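Long-range contacts in uncharacterized protein (Enterococcus faecalis, PDB 2R41), which is of unknown function but belongs to the DUF960 family and carries the unproven name GTP cyclohydrolase: residues N47-L55 / P87-D95; L54-V63 / A75-Y86. All blocks are in the same frame, centred on the assembly; numbering follows the deposited sequence.

Contact 1: residues N47-L55 / P87-D95; sequences NDLLHFDLL and PSRIFAFDD
Leu50 and Ala92, and likewise Phe52 and Ile90, trade backbone hydrogen bonds in both directions, making two hydrogen-bonded pairs of an antiparallel strand pairing whose axes run at 161° to each other. One further bond closes each end: Asp94 N donates to Asp48 O over 3.0 Å, and Leu54 N to Ser88 O over the same distance. Past the latter, a water bridges Leu54 O and Pro87 O.

Aromatic contacts mark the face that carries Leu49, His51, Phe91 and Phe93. Phe91 turns its edge to the face of His51 in an edge-to-face pair, with ring centroids 4.8 Å apart and planes at 50°; CE1 of Phe91 stands above the rim of the imidazole. Leu49 CD1 lies 4.0 Å from both Phe91 CD2 and Phe93 CD1, bridging the two phenyl rings. Phe93 CD1 comes 3.3 Å from Asp48 O; a chi1 of 179°, with CG beside the carbonyl carbon, lays the ring alongside the Asp48 side chain.

The opposite face is apolar too. Leu54 CD2 meets Ile90 CD1 at 3.6 Å, while Ala92 CB sits in the plane of the Phe52 ring, 3.9 Å from CE2. Helix 26-40 covers this side through Ile32 and Ile36.

Charged groups contribute less directly. Asp53 OD2 rests against the aliphatic part of Arg89, 3.3 Å from CD, and remains 4.5 Å from NE, too far for a salt bridge. Asp94 instead pairs with Arg12.

Together these contacts exemplify the two central strands, antiparallel to each other, of a mixed six-stranded sheet with helix 26-40 packed on one face.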
loop_
_atom_site.group_PDB
_atom_site.type_symbol
_atom_site.label_atom_id
_atom_site.label_comp_id
_atom_site.label_asym_id
_atom_site.label_seq_id
_atom_site.Cartn_x
_atom_site.Cartn_y
_atom_site.Cartn_z
ATOM N N ASN C 47 13.632 -22.779 10.723
ATOM C CA ASN C 47 12.506 -23.570 10.292
ATOM C C ASN C 47 11.590 -22.589 9.620
ATOM O O ASN C 47 11.673 -21.411 9.868
ATOM C CB ASN C 47 11.846 -24.052 11.566
ATOM C CG ASN C 47 11.011 -25.280 11.378
ATOM O OD1 ASN C 47 9.880 -25.222 10.852
ATOM N ND2 ASN C 47 11.525 -26.411 11.881
ATOM N N ASP C 48 10.701 -23.027 8.767
ATOM C CA ASP C 48 9.835 -22.046 8.146
ATOM C C ASP C 48 8.728 -21.651 9.077
ATOM O O ASP C 48 7.899 -20.843 8.722
ATOM C CB ASP C 48 9.249 -22.586 6.855
ATOM C CG ASP C 48 8.311 -23.762 7.078
ATOM O OD1 ASP C 48 7.959 -24.040 8.248
ATOM O OD2 ASP C 48 7.898 -24.411 6.085
ATOM N N LEU C 49 8.681 -22.251 10.260
ATOM C CA LEU C 49 7.662 -21.883 11.237
ATOM C C LEU C 49 8.256 -21.740 12.624
ATOM O O LEU C 49 9.022 -22.597 13.065
ATOM C CB LEU C 49 6.553 -22.890 11.246
ATOM C CG LEU C 49 5.536 -22.660 12.349
ATOM C CD1 LEU C 49 4.507 -21.649 11.945
ATOM C CD2 LEU C 49 4.892 -24.008 12.554
ATOM N N LEU C 50 7.919 -20.634 13.285
ATOM C CA LEU C 50 8.628 -20.181 14.470
ATOM C C LEU C 50 7.666 -19.914 15.602
ATOM O O LEU C 50 6.686 -19.176 15.409
ATOM C CB LEU C 50 9.327 -18.894 14.120
ATOM C CG LEU C 50 10.775 -18.952 13.676
ATOM C CD1 LEU C 50 11.106 -20.063 12.760
ATOM C CD2 LEU C 50 11.113 -17.654 13.045
ATOM N N HIS C 51 7.914 -20.508 16.772
ATOM C CA HIS C 51 7.027 -20.338 17.931
ATOM C C HIS C 51 7.560 -19.191 18.780
ATOM O O HIS C 51 8.762 -19.107 19.052
ATOM C CB HIS C 51 6.969 -21.593 18.797
ATOM C CG HIS C 51 6.537 -22.847 18.072
ATOM N ND1 HIS C 51 7.008 -23.207 16.819
ATOM C CD2 HIS C 51 5.733 -23.871 18.466
ATOM C CE1 HIS C 51 6.500 -24.380 16.466
ATOM N NE2 HIS C 51 5.724 -24.804 17.446
ATOM N N PHE C 52 6.685 -18.293 19.203
ATOM C CA PHE C 52 7.074 -17.327 20.218
ATOM C C PHE C 52 6.098 -17.315 21.373
ATOM O O PHE C 52 4.944 -16.998 21.166
ATOM C CB PHE C 52 7.121 -15.950 19.623
ATOM C CG PHE C 52 8.136 -15.805 18.525
ATOM C CD1 PHE C 52 9.451 -15.515 18.813
ATOM C CD2 PHE C 52 7.759 -15.924 17.190
ATOM C CE1 PHE C 52 10.366 -15.366 17.803
ATOM C CE2 PHE C 52 8.671 -15.793 16.199
ATOM C CZ PHE C 52 9.979 -15.510 16.502
ATOM N N ASP C 53 6.541 -17.659 22.577
ATOM C CA ASP C 53 5.699 -17.437 23.738
ATOM C C ASP C 53 5.964 -16.048 24.334
ATOM O O ASP C 53 7.132 -15.652 24.512
ATOM C CB ASP C 53 5.918 -18.502 24.792
ATOM C CG ASP C 53 5.595 -19.893 24.286
ATOM O OD1 ASP C 53 6.522 -20.772 24.241
ATOM O OD2 ASP C 53 4.407 -20.105 23.931
ATOM N N LEU C 54 4.874 -15.316 24.616
ATOM C CA LEU C 54 4.906 -13.977 25.208
ATOM C C LEU C 54 4.663 -14.094 26.725
ATOM O O LEU C 54 3.585 -14.466 27.145
ATOM C CB LEU C 54 3.790 -13.144 24.572
ATOM C CG LEU C 54 3.757 -12.708 23.081
ATOM C CD1 LEU C 54 3.857 -11.221 22.961
ATOM C CD2 LEU C 54 4.769 -13.352 22.122
ATOM N N LEU C 55 5.644 -13.808 27.568
ATOM C CA LEU C 55 5.450 -14.100 28.984
ATOM C C LEU C 55 5.527 -12.832 29.810
ATOM O O LEU C 55 6.162 -11.857 29.377
ATOM C CB LEU C 55 6.466 -15.125 29.459
ATOM C CG LEU C 55 6.606 -16.401 28.609
ATOM C CD1 LEU C 55 7.919 -17.083 28.912
ATOM C CD2 LEU C 55 5.431 -17.355 28.788
ATOM N N PRO C 87 -2.162 -12.138 23.424
ATOM C CA PRO C 87 -2.202 -13.545 23.085
ATOM C C PRO C 87 -0.995 -14.213 23.717
ATOM O O PRO C 87 0.076 -13.623 23.740
ATOM C CB PRO C 87 -2.067 -13.515 21.567
ATOM C CG PRO C 87 -1.315 -12.266 21.303
ATOM C CD PRO C 87 -1.881 -11.305 22.245
ATOM N N SER C 88 -1.164 -15.417 24.250
ATOM C CA SER C 88 -0.092 -16.018 25.030
ATOM C C SER C 88 1.023 -16.573 24.140
ATOM O O SER C 88 2.174 -16.623 24.552
ATOM C CB SER C 88 -0.623 -17.092 25.966
ATOM O OG SER C 88 -0.805 -18.308 25.255
ATOM N N ARG C 89 0.698 -16.989 22.920
ATOM C CA ARG C 89 1.758 -17.299 21.966
ATOM C C ARG C 89 1.413 -16.894 20.548
ATOM O O ARG C 89 0.241 -16.803 20.223
ATOM C CB ARG C 89 2.187 -18.768 22.059
ATOM C CG ARG C 89 1.177 -19.810 21.745
ATOM C CD ARG C 89 1.653 -21.137 22.359
ATOM N NE ARG C 89 1.383 -22.291 21.483
ATOM C CZ ARG C 89 0.168 -22.813 21.211
ATOM N NH1 ARG C 89 -0.963 -22.299 21.732
ATOM N NH2 ARG C 89 0.074 -23.851 20.375
ATOM N N ILE C 90 2.422 -16.621 19.724
ATOM C CA ILE C 90 2.217 -16.413 18.285
ATOM C C ILE C 90 3.241 -17.163 17.430
ATOM O O ILE C 90 4.290 -17.608 17.915
ATOM C CB ILE C 90 2.287 -14.933 17.867
ATOM C CG1 ILE C 90 3.705 -14.423 17.975
ATOM C CG2 ILE C 90 1.370 -14.055 18.705
ATOM C CD1 ILE C 90 3.806 -13.041 18.656
ATOM N N PHE C 91 2.927 -17.274 16.145
ATOM C CA PHE C 91 3.768 -17.970 15.211
ATOM C C PHE C 91 4.240 -17.002 14.160
ATOM O O PHE C 91 3.494 -16.059 13.797
ATOM C CB PHE C 91 2.944 -19.012 14.519
ATOM C CG PHE C 91 2.654 -20.211 15.355
ATOM C CD1 PHE C 91 3.244 -20.375 16.614
ATOM C CD2 PHE C 91 1.844 -21.227 14.867
ATOM C CE1 PHE C 91 3.001 -21.528 17.393
ATOM C CE2 PHE C 91 1.611 -22.392 15.633
ATOM C CZ PHE C 91 2.182 -22.532 16.896
ATOM N N ALA C 92 5.470 -17.192 13.678
ATOM C CA ALA C 92 5.906 -16.545 12.445
ATOM C C ALA C 92 5.994 -17.622 11.390
ATOM O O ALA C 92 6.603 -18.698 11.590
ATOM C CB ALA C 92 7.212 -15.901 12.614
ATOM N N PHE C 93 5.378 -17.356 10.255
ATOM C CA PHE C 93 5.354 -18.350 9.213
ATOM C C PHE C 93 5.781 -17.819 7.871
ATOM O O PHE C 93 5.380 -16.739 7.441
ATOM C CB PHE C 93 3.987 -18.912 9.074
ATOM C CG PHE C 93 3.878 -19.924 8.000
ATOM C CD1 PHE C 93 4.679 -21.068 8.023
ATOM C CD2 PHE C 93 2.947 -19.763 6.963
ATOM C CE1 PHE C 93 4.554 -22.050 7.041
ATOM C CE2 PHE C 93 2.811 -20.736 5.968
ATOM C CZ PHE C 93 3.611 -21.888 6.019
ATOM N N ASP C 94 6.563 -18.628 7.189
ATOM C CA ASP C 94 7.134 -18.231 5.950
ATOM C C ASP C 94 6.763 -19.284 4.950
ATOM O O ASP C 94 7.266 -20.379 5.010
ATOM C CB ASP C 94 8.650 -18.091 6.085
ATOM C CG ASP C 94 9.302 -17.682 4.786
ATOM O OD1 ASP C 94 8.535 -17.460 3.822
ATOM O OD2 ASP C 94 10.553 -17.609 4.690
ATOM N N ASP C 95 5.872 -18.939 4.026
ATOM C CA ASP C 95 5.363 -19.903 3.056
ATOM C C ASP C 95 6.158 -19.846 1.755
ATOM O O ASP C 95 5.815 -20.513 0.778
ATOM C CB ASP C 95 3.881 -19.649 2.778
ATOM C CG ASP C 95 3.641 -18.356 2.024
ATOM O OD1 ASP C 95 4.572 -17.886 1.337
ATOM O OD2 ASP C 95 2.522 -17.810 2.118
HETATM O O HOH W 1 0.719 -12.960 26.663
#

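Contact 2: residues L54-V63 / A75-Y86; sequences LLNNNGKVTV and AIDLPFSYSTAY
Thr62 OG1 donates to Asp77 OD2 over 2.7 Å, reaching the carboxylate on its anti side, and accepts from Asn57 ND2 at 3.2 Å, so this hydroxyl on the middle strand ties together side chains from both flanking strands. The setting is a beta hairpin, strands 60-66 and 73-78, interrupted by a beta bulge: Thr62 faces Asp77, yet Lys60 already faces Ser81. Val63 and Ile76 form a regular hydrogen-bonded pair. Across the bulge, Val61 O accepts from Leu78 N at 2.8 Å and Val61 N donates to Phe80 O at 2.9 Å, gripping the chain just before and within its corner at Pro79 and Phe80. Gly59 O then takes the N-H of Tyr82, at a doubtful length, and a water spans Gly59 O and Ser81 OG.

Apolar packing surrounds this framework. Leu78 CD1 meets Val63 CG2 at 3.9 Å, and Val61 CG2 reaches the edge of the Tyr82 ring. Leu38 and Leu34 of a neighbouring subunit pack on Ile76 and Leu78.

At the far end, Asn57 to Lys60 form a type I' turn between strands 49-57 and 60-66. Asn56 swings CG away from its backbone N (chi1 -171°), which lays the amide over the Tyr82 ring, planes 28° apart. Its OD1 accepts from Gly59 N at 2.6 Å in an Asx motif, steadying it. Asn56 CB lies 3.5 Å from the ring centroid, 5° off its normal, a CH-pi contact.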
loop_
_atom_site.group_PDB
_atom_site.type_symbol
_atom_site.label_atom_id
_atom_site.label_comp_id
_atom_site.label_asym_id
_atom_site.label_seq_id
_atom_site.Cartn_x
_atom_site.Cartn_y
_atom_site.Cartn_z
ATOM N N LEU C 54 4.874 -15.316 24.616
ATOM C CA LEU C 54 4.906 -13.977 25.208
ATOM C C LEU C 54 4.663 -14.094 26.725
ATOM O O LEU C 54 3.585 -14.466 27.145
ATOM C CB LEU C 54 3.790 -13.144 24.572
ATOM C CG LEU C 54 3.757 -12.708 23.081
ATOM C CD1 LEU C 54 3.857 -11.221 22.961
ATOM C CD2 LEU C 54 4.769 -13.352 22.122
ATOM N N LEU C 55 5.644 -13.808 27.568
ATOM C CA LEU C 55 5.450 -14.100 28.984
ATOM C C LEU C 55 5.527 -12.832 29.810
ATOM O O LEU C 55 6.162 -11.857 29.377
ATOM C CB LEU C 55 6.466 -15.125 29.459
ATOM C CG LEU C 55 6.606 -16.401 28.609
ATOM C CD1 LEU C 55 7.919 -17.083 28.912
ATOM C CD2 LEU C 55 5.431 -17.355 28.788
ATOM N N ASN C 56 4.852 -12.819 30.966
ATOM C CA ASN C 56 4.988 -11.716 31.914
ATOM C C ASN C 56 6.288 -11.841 32.629
ATOM O O ASN C 56 6.554 -12.859 33.231
ATOM C CB ASN C 56 3.880 -11.682 32.966
ATOM C CG ASN C 56 3.914 -10.391 33.818
ATOM O OD1 ASN C 56 4.963 -9.771 34.011
ATOM N ND2 ASN C 56 2.757 -9.987 34.311
ATOM N N ASN C 57 7.092 -10.800 32.559
ATOM C CA ASN C 57 8.318 -10.735 33.313
ATOM C C ASN C 57 8.386 -9.445 34.136
ATOM O O ASN C 57 8.963 -8.431 33.694
ATOM C CB ASN C 57 9.525 -10.879 32.389
ATOM C CG ASN C 57 10.845 -10.795 33.136
ATOM O OD1 ASN C 57 10.908 -10.974 34.347
ATOM N ND2 ASN C 57 11.903 -10.529 32.406
ATOM N N ASN C 58 7.790 -9.505 35.331
ATOM C CA ASN C 58 7.590 -8.338 36.178
ATOM C C ASN C 58 6.928 -7.145 35.501
ATOM O O ASN C 58 7.364 -6.002 35.690
ATOM C CB ASN C 58 8.911 -7.906 36.781
ATOM C CG ASN C 58 9.214 -8.652 38.036
ATOM O OD1 ASN C 58 9.821 -9.738 38.007
ATOM N ND2 ASN C 58 8.769 -8.086 39.174
ATOM N N GLY C 59 5.879 -7.409 34.720
ATOM C CA GLY C 59 5.105 -6.351 34.076
ATOM C C GLY C 59 5.607 -6.069 32.681
ATOM O O GLY C 59 4.896 -5.455 31.904
ATOM N N LYS C 60 6.823 -6.512 32.361
ATOM C CA LYS C 60 7.369 -6.357 31.018
ATOM C C LYS C 60 7.240 -7.629 30.164
ATOM O O LYS C 60 7.094 -8.710 30.706
ATOM C CB LYS C 60 8.805 -5.922 31.108
ATOM C CG LYS C 60 8.896 -4.561 31.651
ATOM C CD LYS C 60 10.208 -3.892 31.289
ATOM C CE LYS C 60 10.492 -2.703 32.229
ATOM N NZ LYS C 60 9.280 -1.869 32.508
ATOM N N VAL C 61 7.296 -7.525 28.835
ATOM C CA VAL C 61 7.090 -8.721 28.029
ATOM C C VAL C 61 8.388 -9.486 27.862
ATOM O O VAL C 61 9.448 -8.892 27.639
ATOM C CB VAL C 61 6.499 -8.406 26.656
ATOM C CG1 VAL C 61 6.551 -9.617 25.810
ATOM C CG2 VAL C 61 5.083 -8.029 26.785
ATOM N N THR C 62 8.315 -10.804 27.976
ATOM C CA THR C 62 9.452 -11.624 27.589
ATOM C C THR C 62 9.013 -12.661 26.587
ATOM O O THR C 62 8.020 -13.372 26.791
ATOM C CB THR C 62 10.162 -12.325 28.769
ATOM O OG1 THR C 62 10.964 -11.382 29.475
ATOM C CG2 THR C 62 11.106 -13.362 28.253
ATOM N N VAL C 63 9.785 -12.738 25.512
ATOM C CA VAL C 63 9.501 -13.626 24.437
ATOM C C VAL C 63 10.421 -14.826 24.540
ATOM O O VAL C 63 11.644 -14.678 24.492
ATOM C CB VAL C 63 9.728 -12.917 23.112
ATOM C CG1 VAL C 63 9.492 -13.852 21.968
ATOM C CG2 VAL C 63 8.798 -11.744 22.993
ATOM N N ALA C 75 15.280 -16.706 25.322
ATOM C CA ALA C 75 14.427 -15.765 26.039
ATOM C C ALA C 75 14.902 -14.359 25.721
ATOM O O ALA C 75 16.079 -14.059 25.881
ATOM C CB ALA C 75 14.485 -16.029 27.531
ATOM N N ILE C 76 14.001 -13.509 25.241
ATOM C CA ILE C 76 14.365 -12.155 24.840
ATOM C C ILE C 76 13.550 -11.198 25.667
ATOM O O ILE C 76 12.335 -11.159 25.542
ATOM C CB ILE C 76 14.119 -11.886 23.317
ATOM C CG1 ILE C 76 14.929 -12.827 22.420
ATOM C CG2 ILE C 76 14.603 -10.532 22.936
ATOM C CD1 ILE C 76 14.222 -14.128 22.041
ATOM N N ASP C 77 14.217 -10.426 26.516
ATOM C CA ASP C 77 13.504 -9.509 27.403
ATOM C C ASP C 77 13.172 -8.239 26.679
ATOM O O ASP C 77 14.049 -7.575 26.177
ATOM C CB ASP C 77 14.313 -9.189 28.664
ATOM C CG ASP C 77 14.503 -10.414 29.580
ATOM O OD1 ASP C 77 15.544 -10.456 30.288
ATOM O OD2 ASP C 77 13.629 -11.331 29.598
ATOM N N LEU C 78 11.902 -7.891 26.629
ATOM C CA LEU C 78 11.528 -6.705 25.911
ATOM C C LEU C 78 11.241 -5.537 26.815
ATOM O O LEU C 78 10.740 -5.708 27.936
ATOM C CB LEU C 78 10.314 -6.967 25.040
ATOM C CG LEU C 78 10.567 -7.807 23.795
ATOM C CD1 LEU C 78 9.296 -7.847 23.002
ATOM C CD2 LEU C 78 11.724 -7.250 22.989
ATOM N N PRO C 79 11.529 -4.329 26.307
ATOM C CA PRO C 79 11.273 -3.124 27.058
ATOM C C PRO C 79 9.799 -2.925 27.272
ATOM O O PRO C 79 9.427 -2.279 28.230
ATOM C CB PRO C 79 11.861 -2.009 26.172
ATOM C CG PRO C 79 11.920 -2.560 24.787
ATOM C CD PRO C 79 12.132 -4.048 24.982
ATOM N N PHE C 80 8.965 -3.495 26.417
ATOM C CA PHE C 80 7.519 -3.198 26.458
ATOM C C PHE C 80 6.726 -3.731 27.644
ATOM O O PHE C 80 7.130 -4.659 28.318
ATOM C CB PHE C 80 6.846 -3.543 25.118
ATOM C CG PHE C 80 7.547 -2.932 23.968
ATOM C CD1 PHE C 80 7.659 -1.534 23.880
ATOM C CD2 PHE C 80 8.176 -3.720 23.027
ATOM C CE1 PHE C 80 8.351 -0.929 22.835
ATOM C CE2 PHE C 80 8.877 -3.141 21.973
ATOM C CZ PHE C 80 8.964 -1.745 21.872
ATOM N N SER C 81 5.593 -3.106 27.885
ATOM C CA SER C 81 4.739 -3.456 28.977
ATOM C C SER C 81 3.900 -4.690 28.666
ATOM O O SER C 81 3.250 -4.773 27.597
ATOM C CB SER C 81 3.810 -2.301 29.251
ATOM O OG SER C 81 3.795 -2.064 30.623
ATOM N N TYR C 82 3.901 -5.640 29.605
ATOM C CA TYR C 82 3.042 -6.811 29.523
ATOM C C TYR C 82 1.616 -6.445 29.874
ATOM O O TYR C 82 1.381 -5.587 30.719
ATOM C CB TYR C 82 3.533 -7.933 30.444
ATOM C CG TYR C 82 2.638 -9.169 30.438
ATOM C CD1 TYR C 82 2.846 -10.202 29.528
ATOM C CD2 TYR C 82 1.588 -9.296 31.338
ATOM C CE1 TYR C 82 2.034 -11.335 29.525
ATOM C CE2 TYR C 82 0.778 -10.406 31.347
ATOM C CZ TYR C 82 0.995 -11.428 30.441
ATOM O OH TYR C 82 0.171 -12.543 30.460
ATOM N N SER C 83 0.691 -7.106 29.183
ATOM C CA SER C 83 -0.730 -7.040 29.427
ATOM C C SER C 83 -1.335 -8.452 29.352
ATOM O O SER C 83 -0.938 -9.266 28.533
ATOM C CB SER C 83 -1.373 -6.135 28.408
ATOM O OG SER C 83 -2.711 -6.535 28.194
ATOM N N THR C 84 -2.305 -8.743 30.212
ATOM C CA THR C 84 -2.904 -10.084 30.284
ATOM C C THR C 84 -3.827 -10.328 29.080
ATOM O O THR C 84 -4.249 -11.470 28.808
ATOM C CB THR C 84 -3.775 -10.205 31.509
ATOM O OG1 THR C 84 -5.007 -9.523 31.232
ATOM C CG2 THR C 84 -3.071 -9.602 32.762
ATOM N N ALA C 85 -4.149 -9.225 28.397
ATOM C CA ALA C 85 -4.987 -9.213 27.205
ATOM C C ALA C 85 -4.263 -9.783 25.998
ATOM O O ALA C 85 -4.901 -10.264 25.070
ATOM C CB ALA C 85 -5.460 -7.784 26.904
ATOM N N TYR C 86 -2.932 -9.715 25.997
ATOM C CA TYR C 86 -2.152 -10.174 24.852
ATOM C C TYR C 86 -2.323 -11.672 24.668
ATOM O O TYR C 86 -2.583 -12.397 25.634
ATOM C CB TYR C 86 -0.663 -9.837 25.003
ATOM C CG TYR C 86 -0.354 -8.367 24.998
ATOM C CD1 TYR C 86 -1.194 -7.450 24.352
ATOM C CD2 TYR C 86 0.772 -7.880 25.639
ATOM C CE1 TYR C 86 -0.925 -6.080 24.363
ATOM C CE2 TYR C 86 1.061 -6.510 25.652
ATOM C CZ TYR C 86 0.206 -5.618 25.010
ATOM O OH TYR C 86 0.495 -4.273 25.013
HETATM O O HOH W 2 3.218 -3.476 33.326
#

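Contacts 1 and 2, with centres 15 Å apart, illustrate how one strand can link two pairings within a sheet. Strand 49-57 pairs with 89-94 in contact 1 and leads through a tight turn into 60-66, which pairs with 73-78 in contact 2; Leu54 and Leu55 belong to both. Along the chain, contact 2 falls within the span that contact 1 closes, its residues 79-86 carrying the chain from strand 73-78, outermost within the chain, back to strand 89-94. The two meet where Phe52 CD1 packs on Val63 CG1 at 3.6 Å. Contact 1 lies near the centre of the chain, whereas contact 2 lies further out and adjoins neighbouring subunits, so the same sheet serves both core and assembly.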